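Local coordinates for K Homology domain-containing protein (Aeropyrum pernix, PDB 1TUA), which is of uncharacterised function but carries two KH-type modules, consistent with a role in RNA binding, at residues I123-I131 against R146-L157; V25-T35 against L60-I70. All coordinates share one frame; numbering follows the deposited sequence.

Interaction 1: residues I123-I131 against R146-L157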
loop_
_atom_site.group_PDB
_atom_site.type_symbol
_atom_site.label_atom_id
_atom_site.label_comp_id
_atom_site.label_asym_id
_atom_site.label_seq_id
_atom_site.Cartn_x
_atom_site.Cartn_y
_atom_site.Cartn_z
ATOM N N ILE A 123 -12.418 8.277 0.664
ATOM C CA ILE A 123 -12.248 6.854 0.424
ATOM C C ILE A 123 -11.494 6.214 1.598
ATOM O O ILE A 123 -11.873 5.142 2.062
ATOM C CB ILE A 123 -11.511 6.603 -0.912
ATOM C CG1 ILE A 123 -12.372 7.137 -2.068
ATOM C CG2 ILE A 123 -11.246 5.105 -1.099
ATOM C CD1 ILE A 123 -11.725 7.056 -3.440
ATOM N N GLU A 124 -10.442 6.871 2.091
ATOM C CA GLU A 124 -9.684 6.337 3.231
ATOM C C GLU A 124 -10.566 6.159 4.473
ATOM O O GLU A 124 -10.495 5.136 5.160
ATOM C CB GLU A 124 -8.529 7.264 3.612
ATOM C CG GLU A 124 -7.382 7.330 2.633
ATOM C CD GLU A 124 -6.228 8.171 3.167
ATOM O OE1 GLU A 124 -6.483 9.273 3.694
ATOM O OE2 GLU A 124 -5.065 7.738 3.061
ATOM N N GLU A 125 -11.388 7.165 4.761
ATOM C CA GLU A 125 -12.262 7.120 5.933
ATOM C C GLU A 125 -13.345 6.058 5.809
ATOM O O GLU A 125 -13.667 5.380 6.784
ATOM C CB GLU A 125 -12.924 8.480 6.162
ATOM C CG GLU A 125 -11.951 9.628 6.317
ATOM C CD GLU A 125 -12.648 10.958 6.545
ATOM O OE1 GLU A 125 -13.583 11.288 5.782
ATOM O OE2 GLU A 125 -12.251 11.679 7.484
ATOM N N MET A 126 -13.910 5.922 4.610
ATOM C CA MET A 126 -14.968 4.947 4.380
ATOM C C MET A 126 -14.464 3.507 4.447
ATOM O O MET A 126 -15.177 2.617 4.906
ATOM C CB MET A 126 -15.628 5.196 3.017
ATOM C CG MET A 126 -16.403 6.514 2.918
ATOM S SD MET A 126 -17.384 6.686 1.387
ATOM C CE MET A 126 -18.335 5.300 1.500
ATOM N N THR A 127 -13.229 3.282 4.009
ATOM C CA THR A 127 -12.660 1.937 3.985
ATOM C C THR A 127 -11.634 1.662 5.075
ATOM O O THR A 127 -11.179 0.529 5.223
ATOM C CB THR A 127 -11.979 1.659 2.631
ATOM O OG1 THR A 127 -10.913 2.596 2.438
ATOM C CG2 THR A 127 -12.970 1.805 1.493
ATOM N N ASP A 128 -11.275 2.693 5.833
ATOM C CA ASP A 128 -10.277 2.561 6.890
ATOM C C ASP A 128 -8.978 2.009 6.308
ATOM O O ASP A 128 -8.439 1.013 6.788
ATOM C CB ASP A 128 -10.786 1.648 8.009
ATOM C CG ASP A 128 -9.848 1.612 9.200
ATOM O OD1 ASP A 128 -9.275 2.671 9.536
ATOM O OD2 ASP A 128 -9.691 0.529 9.807
ATOM N N THR A 129 -8.494 2.666 5.258
ATOM C CA THR A 129 -7.244 2.289 4.597
ATOM C C THR A 129 -6.342 3.522 4.460
ATOM O O THR A 129 -6.792 4.656 4.647
ATOM C CB THR A 129 -7.490 1.773 3.168
ATOM O OG1 THR A 129 -8.098 2.818 2.395
ATOM C CG2 THR A 129 -8.396 0.552 3.173
ATOM N N TYR A 130 -5.066 3.291 4.157
ATOM C CA TYR A 130 -4.131 4.382 3.911
ATOM C C TYR A 130 -3.996 4.366 2.394
ATOM O O TYR A 130 -3.828 3.304 1.803
ATOM C CB TYR A 130 -2.745 4.121 4.514
ATOM C CG TYR A 130 -2.643 4.212 6.022
ATOM C CD1 TYR A 130 -3.605 4.885 6.778
ATOM C CD2 TYR A 130 -1.558 3.649 6.689
ATOM C CE1 TYR A 130 -3.484 4.993 8.162
ATOM C CE2 TYR A 130 -1.429 3.753 8.066
ATOM C CZ TYR A 130 -2.391 4.424 8.797
ATOM O OH TYR A 130 -2.249 4.535 10.163
ATOM N N ILE A 131 -4.083 5.530 1.767
ATOM C CA ILE A 131 -3.971 5.613 0.315
ATOM C C ILE A 131 -2.936 6.662 -0.082
ATOM O O ILE A 131 -2.976 7.799 0.392
ATOM C CB ILE A 131 -5.345 5.979 -0.332
ATOM C CG1 ILE A 131 -6.363 4.867 -0.057
ATOM C CG2 ILE A 131 -5.186 6.192 -1.836
ATOM C CD1 ILE A 131 -7.782 5.167 -0.533
ATOM N N ARG A 146 -11.332 -4.413 2.642
ATOM C CA ARG A 146 -11.314 -2.956 2.644
ATOM C C ARG A 146 -10.358 -2.407 1.582
ATOM O O ARG A 146 -10.681 -1.438 0.892
ATOM C CB ARG A 146 -10.940 -2.436 4.033
ATOM C CG ARG A 146 -12.036 -2.681 5.061
ATOM C CD ARG A 146 -11.620 -2.256 6.457
ATOM N NE ARG A 146 -12.764 -2.282 7.368
ATOM C CZ ARG A 146 -13.412 -3.385 7.727
ATOM N NH1 ARG A 146 -13.029 -4.567 7.262
ATOM N NH2 ARG A 146 -14.459 -3.302 8.537
ATOM N N ALA A 147 -9.190 -3.027 1.438
ATOM C CA ALA A 147 -8.234 -2.585 0.425
ATOM C C ALA A 147 -8.826 -2.796 -0.978
ATOM O O ALA A 147 -8.651 -1.963 -1.870
ATOM C CB ALA A 147 -6.915 -3.350 0.568
ATOM N N MET A 148 -9.528 -3.911 -1.173
ATOM C CA MET A 148 -10.128 -4.181 -2.473
ATOM C C MET A 148 -11.287 -3.213 -2.741
ATOM O O MET A 148 -11.522 -2.823 -3.890
ATOM C CB MET A 148 -10.601 -5.639 -2.563
ATOM C CG MET A 148 -9.452 -6.669 -2.634
ATOM S SD MET A 148 -8.187 -6.300 -3.914
ATOM C CE MET A 148 -9.137 -6.564 -5.386
ATOM N N ALA A 149 -11.996 -2.810 -1.686
ATOM C CA ALA A 149 -13.100 -1.858 -1.840
ATOM C C ALA A 149 -12.530 -0.510 -2.286
ATOM O O ALA A 149 -13.049 0.128 -3.206
ATOM C CB ALA A 149 -13.849 -1.702 -0.521
ATOM N N ALA A 150 -11.453 -0.082 -1.631
ATOM C CA ALA A 150 -10.797 1.179 -1.961
ATOM C C ALA A 150 -10.245 1.144 -3.393
ATOM O O ALA A 150 -10.334 2.122 -4.135
ATOM C CB ALA A 150 -9.663 1.444 -0.970
ATOM N N LYS A 151 -9.667 0.007 -3.768
ATOM C CA LYS A 151 -9.096 -0.165 -5.099
ATOM C C LYS A 151 -10.169 0.080 -6.153
ATOM O O LYS A 151 -9.951 0.794 -7.136
ATOM C CB LYS A 151 -8.545 -1.585 -5.242
ATOM C CG LYS A 151 -7.984 -1.928 -6.615
ATOM C CD LYS A 151 -7.616 -3.407 -6.679
ATOM C CE LYS A 151 -7.018 -3.793 -8.027
ATOM N NZ LYS A 151 -5.615 -3.311 -8.192
ATOM N N GLN A 152 -11.333 -0.523 -5.937
ATOM C CA GLN A 152 -12.443 -0.379 -6.860
ATOM C C GLN A 152 -12.875 1.089 -6.961
ATOM O O GLN A 152 -13.063 1.609 -8.064
ATOM C CB GLN A 152 -13.603 -1.268 -6.396
ATOM C CG GLN A 152 -14.845 -1.189 -7.253
ATOM C CD GLN A 152 -15.922 -2.150 -6.788
ATOM O OE1 GLN A 152 -16.146 -2.324 -5.587
ATOM N NE2 GLN A 152 -16.606 -2.771 -7.738
ATOM N N ALA A 153 -13.018 1.759 -5.816
ATOM C CA ALA A 153 -13.415 3.166 -5.808
ATOM C C ALA A 153 -12.404 4.015 -6.586
ATOM O O ALA A 153 -12.785 4.896 -7.365
ATOM C CB ALA A 153 -13.537 3.668 -4.377
ATOM N N ILE A 154 -11.116 3.750 -6.370
ATOM C CA ILE A 154 -10.061 4.477 -7.070
ATOM C C ILE A 154 -10.163 4.225 -8.575
ATOM O O ILE A 154 -10.058 5.153 -9.374
ATOM C CB ILE A 154 -8.658 4.043 -6.596
ATOM C CG1 ILE A 154 -8.463 4.413 -5.121
ATOM C CG2 ILE A 154 -7.591 4.698 -7.471
ATOM C CD1 ILE A 154 -8.480 5.899 -4.859
ATOM N N GLU A 155 -10.365 2.970 -8.964
ATOM C CA GLU A 155 -10.490 2.652 -10.379
ATOM C C GLU A 155 -11.698 3.375 -10.989
ATOM O O GLU A 155 -11.611 3.918 -12.097
ATOM C CB GLU A 155 -10.618 1.140 -10.570
ATOM C CG GLU A 155 -9.363 0.379 -10.174
ATOM C CD GLU A 155 -9.543 -1.131 -10.222
ATOM O OE1 GLU A 155 -10.580 -1.630 -9.726
ATOM O OE2 GLU A 155 -8.643 -1.820 -10.744
ATOM N N MET A 156 -12.819 3.390 -10.266
ATOM C CA MET A 156 -14.030 4.064 -10.745
ATOM C C MET A 156 -13.776 5.558 -10.979
ATOM O O MET A 156 -14.268 6.130 -11.951
ATOM C CB MET A 156 -15.181 3.883 -9.748
ATOM C CG MET A 156 -15.816 2.490 -9.750
ATOM S SD MET A 156 -17.001 2.255 -8.399
ATOM C CE MET A 156 -18.375 3.195 -8.945
ATOM N N LEU A 157 -13.009 6.191 -10.093
ATOM C CA LEU A 157 -12.709 7.611 -10.255
ATOM C C LEU A 157 -11.770 7.818 -11.436
ATOM O O LEU A 157 -11.907 8.791 -12.174
ATOM C CB LEU A 157 -12.069 8.191 -8.987
ATOM C CG LEU A 157 -12.963 8.362 -7.758
ATOM C CD1 LEU A 157 -12.154 8.968 -6.617
ATOM C CD2 LEU A 157 -14.139 9.254 -8.099
#
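T127 OG1, which rests against A150 CB, is held by two hydrogen bonds: it donates to I123 O at 2.7 Å and accepts from T129 OG1. I123 O in turn takes T127 N and T127 OG1 from opposite faces of its carbonyl plane, the hydroxyl tilted 35° from that plane. With chi1 at 61°, T127 OG1 lies between its own N and carbonyl carbon, turned back over the last helical turn, and CG2 projects to A149 CB at 4.1 Å. The chain then leaves the helix at D128, whose phi is positive, and enters the strand; I131 N, one residue into the strand, donates to the anti lone pair of E124 OE2 at 2.7 Å, an oxygen also salt-bridged to R120. This helix-to-edge-strand turn packed against helix 144-158 belongs to the KH fold, and the axes of 123-127 and 146-157 approach to 9.6 Å at 150°, nearly antiparallel. I123 is a knob among A150, A153, I154 and L157: CG2 meets A150 CB, while CD1 lies 3.7 Å from both I154 CD1 and L157 CD1, reaching the leucine tip to tip. At the other end, the extended R146 chain runs beside T127 O, with CD 3.1 Å from that oxygen, and its guanidinium forms salt bridges to E181 and D143. Helix 163-188 packs against the pair, placing L170 on T127 and V166 on A153.

Interaction 2: residues V25-T35 against L60-I70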
loop_
_atom_site.group_PDB
_atom_site.type_symbol
_atom_site.label_atom_id
_atom_site.label_comp_id
_atom_site.label_asym_id
_atom_site.label_seq_id
_atom_site.Cartn_x
_atom_site.Cartn_y
_atom_site.Cartn_z
ATOM N N VAL A 25 15.468 3.555 9.304
ATOM C CA VAL A 25 14.262 2.910 8.793
ATOM C C VAL A 25 14.496 1.437 8.488
ATOM O O VAL A 25 13.742 0.577 8.962
ATOM C CB VAL A 25 13.714 3.619 7.532
ATOM C CG1 VAL A 25 12.585 2.788 6.909
ATOM C CG2 VAL A 25 13.182 4.996 7.910
ATOM N N LYS A 26 15.534 1.119 7.720
ATOM C CA LYS A 26 15.772 -0.292 7.437
ATOM C C LYS A 26 16.116 -1.016 8.738
ATOM O O LYS A 26 15.774 -2.186 8.907
ATOM C CB LYS A 26 16.887 -0.486 6.402
ATOM C CG LYS A 26 18.278 -0.211 6.893
ATOM C CD LYS A 26 19.305 -0.789 5.932
ATOM C CE LYS A 26 20.698 -0.676 6.515
ATOM N NZ LYS A 26 21.695 -1.435 5.717
ATOM N N ALA A 27 16.779 -0.323 9.661
ATOM C CA ALA A 27 17.134 -0.924 10.948
ATOM C C ALA A 27 15.878 -1.315 11.720
ATOM O O ALA A 27 15.826 -2.385 12.320
ATOM C CB ALA A 27 17.959 0.041 11.778
ATOM N N GLU A 28 14.875 -0.440 11.709
ATOM C CA GLU A 28 13.623 -0.704 12.409
ATOM C C GLU A 28 12.867 -1.852 11.741
ATOM O O GLU A 28 12.269 -2.687 12.427
ATOM C CB GLU A 28 12.758 0.561 12.434
ATOM C CG GLU A 28 11.509 0.468 13.303
ATOM C CD GLU A 28 11.810 0.042 14.736
ATOM O OE1 GLU A 28 12.950 0.254 15.213
ATOM O OE2 GLU A 28 10.897 -0.496 15.398
ATOM N N ILE A 29 12.888 -1.908 10.409
ATOM C CA ILE A 29 12.195 -2.998 9.722
ATOM C C ILE A 29 12.861 -4.316 10.110
ATOM O O ILE A 29 12.186 -5.301 10.423
ATOM C CB ILE A 29 12.255 -2.848 8.188
ATOM C CG1 ILE A 29 11.568 -1.553 7.764
ATOM C CG2 ILE A 29 11.553 -4.037 7.528
ATOM C CD1 ILE A 29 11.717 -1.243 6.285
ATOM N N MET A 30 14.194 -4.322 10.104
ATOM C CA MET A 30 14.960 -5.509 10.468
ATOM C C MET A 30 14.646 -5.930 11.905
ATOM O O MET A 30 14.404 -7.101 12.187
ATOM C CB MET A 30 16.469 -5.233 10.334
ATOM C CG MET A 30 17.000 -5.167 8.894
ATOM S SD MET A 30 18.795 -4.784 8.784
ATOM C CE MET A 30 18.722 -3.171 8.315
ATOM N N ARG A 31 14.650 -4.956 12.807
ATOM C CA ARG A 31 14.397 -5.192 14.225
ATOM C C ARG A 31 13.052 -5.842 14.523
ATOM O O ARG A 31 12.967 -6.770 15.324
ATOM C CB ARG A 31 14.500 -3.860 14.970
ATOM C CG ARG A 31 14.325 -3.942 16.464
ATOM C CD ARG A 31 14.724 -2.618 17.101
ATOM N NE ARG A 31 16.071 -2.223 16.687
ATOM C CZ ARG A 31 16.345 -1.189 15.892
ATOM N NH1 ARG A 31 15.363 -0.430 15.421
ATOM N NH2 ARG A 31 17.603 -0.917 15.564
ATOM N N ARG A 32 12.004 -5.358 13.871
ATOM C CA ARG A 32 10.657 -5.875 14.099
ATOM C C ARG A 32 10.318 -7.201 13.422
ATOM O O ARG A 32 9.395 -7.897 13.856
ATOM C CB ARG A 32 9.637 -4.808 13.696
ATOM C CG ARG A 32 9.721 -3.581 14.590
ATOM C CD ARG A 32 8.745 -2.490 14.206
ATOM N NE ARG A 32 7.357 -2.932 14.284
ATOM C CZ ARG A 32 6.311 -2.122 14.137
ATOM N NH1 ARG A 32 6.501 -0.825 13.912
ATOM N NH2 ARG A 32 5.075 -2.612 14.199
ATOM N N THR A 33 11.069 -7.555 12.379
ATOM C CA THR A 33 10.813 -8.786 11.626
ATOM C C THR A 33 11.876 -9.882 11.734
ATOM O O THR A 33 11.625 -11.024 11.354
ATOM C CB THR A 33 10.616 -8.475 10.131
ATOM O OG1 THR A 33 11.785 -7.814 9.630
ATOM C CG2 THR A 33 9.393 -7.586 9.919
ATOM N N GLY A 34 13.058 -9.548 12.242
ATOM C CA GLY A 34 14.106 -10.550 12.353
ATOM C C GLY A 34 14.723 -10.841 10.996
ATOM O O GLY A 34 15.104 -11.976 10.687
ATOM N N THR A 35 14.819 -9.805 10.174
ATOM C CA THR A 35 15.396 -9.945 8.847
ATOM C C THR A 35 16.668 -9.128 8.731
ATOM O O THR A 35 17.004 -8.338 9.620
ATOM C CB THR A 35 14.417 -9.458 7.746
ATOM O OG1 THR A 35 14.058 -8.091 7.991
ATOM C CG2 THR A 35 13.158 -10.327 7.720
ATOM N N LEU A 60 9.420 -12.378 6.551
ATOM C CA LEU A 60 10.234 -11.997 5.401
ATOM C C LEU A 60 9.393 -11.242 4.365
ATOM O O LEU A 60 9.785 -10.182 3.866
ATOM C CB LEU A 60 10.831 -13.252 4.764
ATOM C CG LEU A 60 11.867 -13.029 3.665
ATOM C CD1 LEU A 60 13.156 -12.488 4.276
ATOM C CD2 LEU A 60 12.138 -14.339 2.954
ATOM N N MET A 61 8.227 -11.798 4.060
ATOM C CA MET A 61 7.323 -11.203 3.092
ATOM C C MET A 61 6.817 -9.821 3.522
ATOM O O MET A 61 6.812 -8.885 2.725
ATOM C CB MET A 61 6.163 -12.178 2.826
ATOM C CG MET A 61 6.627 -13.470 2.127
ATOM S SD MET A 61 5.401 -14.812 2.040
ATOM C CE MET A 61 4.242 -14.124 0.949
ATOM N N LYS A 62 6.410 -9.673 4.779
ATOM C CA LYS A 62 5.923 -8.368 5.235
ATOM C C LYS A 62 7.046 -7.333 5.266
ATOM O O LYS A 62 6.819 -6.159 4.992
ATOM C CB LYS A 62 5.260 -8.491 6.608
ATOM C CG LYS A 62 3.902 -9.179 6.554
ATOM C CD LYS A 62 3.207 -9.171 7.912
ATOM C CE LYS A 62 1.756 -9.632 7.790
ATOM N NZ LYS A 62 0.918 -8.674 7.008
ATOM N N ALA A 63 8.259 -7.764 5.603
ATOM C CA ALA A 63 9.402 -6.856 5.616
ATOM C C ALA A 63 9.569 -6.303 4.194
ATOM O O ALA A 63 9.793 -5.103 3.997
ATOM C CB ALA A 63 10.671 -7.604 6.042
ATOM N N ALA A 64 9.452 -7.190 3.206
ATOM C CA ALA A 64 9.587 -6.800 1.802
ATOM C C ALA A 64 8.429 -5.903 1.363
ATOM O O ALA A 64 8.609 -5.011 0.530
ATOM C CB ALA A 64 9.651 -8.041 0.922
ATOM N N GLU A 65 7.242 -6.130 1.920
ATOM C CA GLU A 65 6.087 -5.309 1.557
ATOM C C GLU A 65 6.258 -3.896 2.094
ATOM O O GLU A 65 5.878 -2.933 1.437
ATOM C CB GLU A 65 4.791 -5.925 2.084
ATOM C CG GLU A 65 4.396 -7.193 1.351
ATOM C CD GLU A 65 4.077 -6.944 -0.114
ATOM O OE1 GLU A 65 2.965 -6.468 -0.418
ATOM O OE2 GLU A 65 4.946 -7.214 -0.970
ATOM N N VAL A 66 6.840 -3.766 3.280
ATOM C CA VAL A 66 7.068 -2.439 3.844
ATOM C C VAL A 66 8.001 -1.661 2.914
ATOM O O VAL A 66 7.756 -0.494 2.602
ATOM C CB VAL A 66 7.695 -2.525 5.246
ATOM C CG1 VAL A 66 8.138 -1.142 5.707
ATOM C CG2 VAL A 66 6.690 -3.115 6.220
ATOM N N VAL A 67 9.071 -2.312 2.469
ATOM C CA VAL A 67 10.017 -1.668 1.557
ATOM C C VAL A 67 9.314 -1.239 0.267
ATOM O O VAL A 67 9.515 -0.129 -0.224
ATOM C CB VAL A 67 11.180 -2.615 1.203
ATOM C CG1 VAL A 67 12.010 -2.018 0.062
ATOM C CG2 VAL A 67 12.055 -2.845 2.439
ATOM N N LYS A 68 8.493 -2.124 -0.287
ATOM C CA LYS A 68 7.777 -1.808 -1.516
ATOM C C LYS A 68 6.846 -0.620 -1.297
ATOM O O LYS A 68 6.759 0.267 -2.143
ATOM C CB LYS A 68 6.977 -3.022 -1.995
ATOM C CG LYS A 68 6.168 -2.754 -3.257
ATOM C CD LYS A 68 5.367 -3.984 -3.673
ATOM C CE LYS A 68 4.526 -3.708 -4.923
ATOM N NZ LYS A 68 3.638 -4.863 -5.288
ATOM N N ALA A 69 6.157 -0.602 -0.158
ATOM C CA ALA A 69 5.233 0.485 0.167
ATOM C C ALA A 69 5.950 1.843 0.268
ATOM O O ALA A 69 5.419 2.867 -0.170
ATOM C CB ALA A 69 4.494 0.174 1.474
ATOM N N ILE A 70 7.147 1.857 0.848
ATOM C CA ILE A 70 7.907 3.103 0.965
ATOM C C ILE A 70 8.366 3.548 -0.424
ATOM O O ILE A 70 8.327 4.737 -0.756
ATOM C CB ILE A 70 9.130 2.925 1.894
ATOM C CG1 ILE A 70 8.638 2.653 3.321
ATOM C CG2 ILE A 70 10.036 4.173 1.837
ATOM C CD1 ILE A 70 9.732 2.224 4.278
#
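I29 and A63 form the centre of the contact, with CA atoms 6.3 Å apart and I29 CG2 4.0 Å from A63 CB. The other branch of I29 reaches further along the facing helix: its chi1 of -61° sets CG1 anti to the carbonyl carbon, and CD1 meets V66 CG1 tip to tip at 3.6 Å. V67 CG2 is a more distant neighbour of I29 CD1, its side chain crossing that of I29 at about a right angle. Beyond this pair, V25 CG1 and I70 CD1 touch end to end at 3.9 Å, and at the opposite end T35 CG2 meets L60 CD1.

Two threonine hydroxyls approach A63 CB from the same side, T33 OG1 at 3.8 Å and T35 OG1 at nearly the same distance. Both are engaged on their own segment: T33 OG1 donates to I29 O at 2.7 Å, and T35 OG1 donates to T33 OG1. G34, with positive phi, makes the turn from helix to strand 35-40 that brings the second threonine alongside the first.

The axes of 25-33 and 60-70 approach to 10.0 Å at 160°, the near-antiparallel helix pair of a KH module; V48 of strand 45-50 supports T35, L60 and A63 from the sheet. Since no hydrogen bond crosses between the segments, their direct cohesion rests on apolar packing, while the buried threonine hydroxyls satisfy their polarity locally.

In the fold
From the N terminus, interaction 2 comes first: helix 24-33 and T35 are met again by helix 57-72 once the chain has run through the rest of strand 35-40 and strand 45-50, closing a loop with 24 residues between the segments. Helix 76-79 packs back on interaction 2, and strand 87-93 opens the second sheet. There interaction 1 makes the corresponding closure, with 14 residues between its segments, through strands 130-133 and 137-141 to helix 144-158. The loops stand in series, neither nested nor crossed, with centres 24 Å apart. Each ties two helices to a three-stranded antiparallel sheet of order 1-3-2, consistent with a repeated KH module; helix 163-188 is added beside interaction 1.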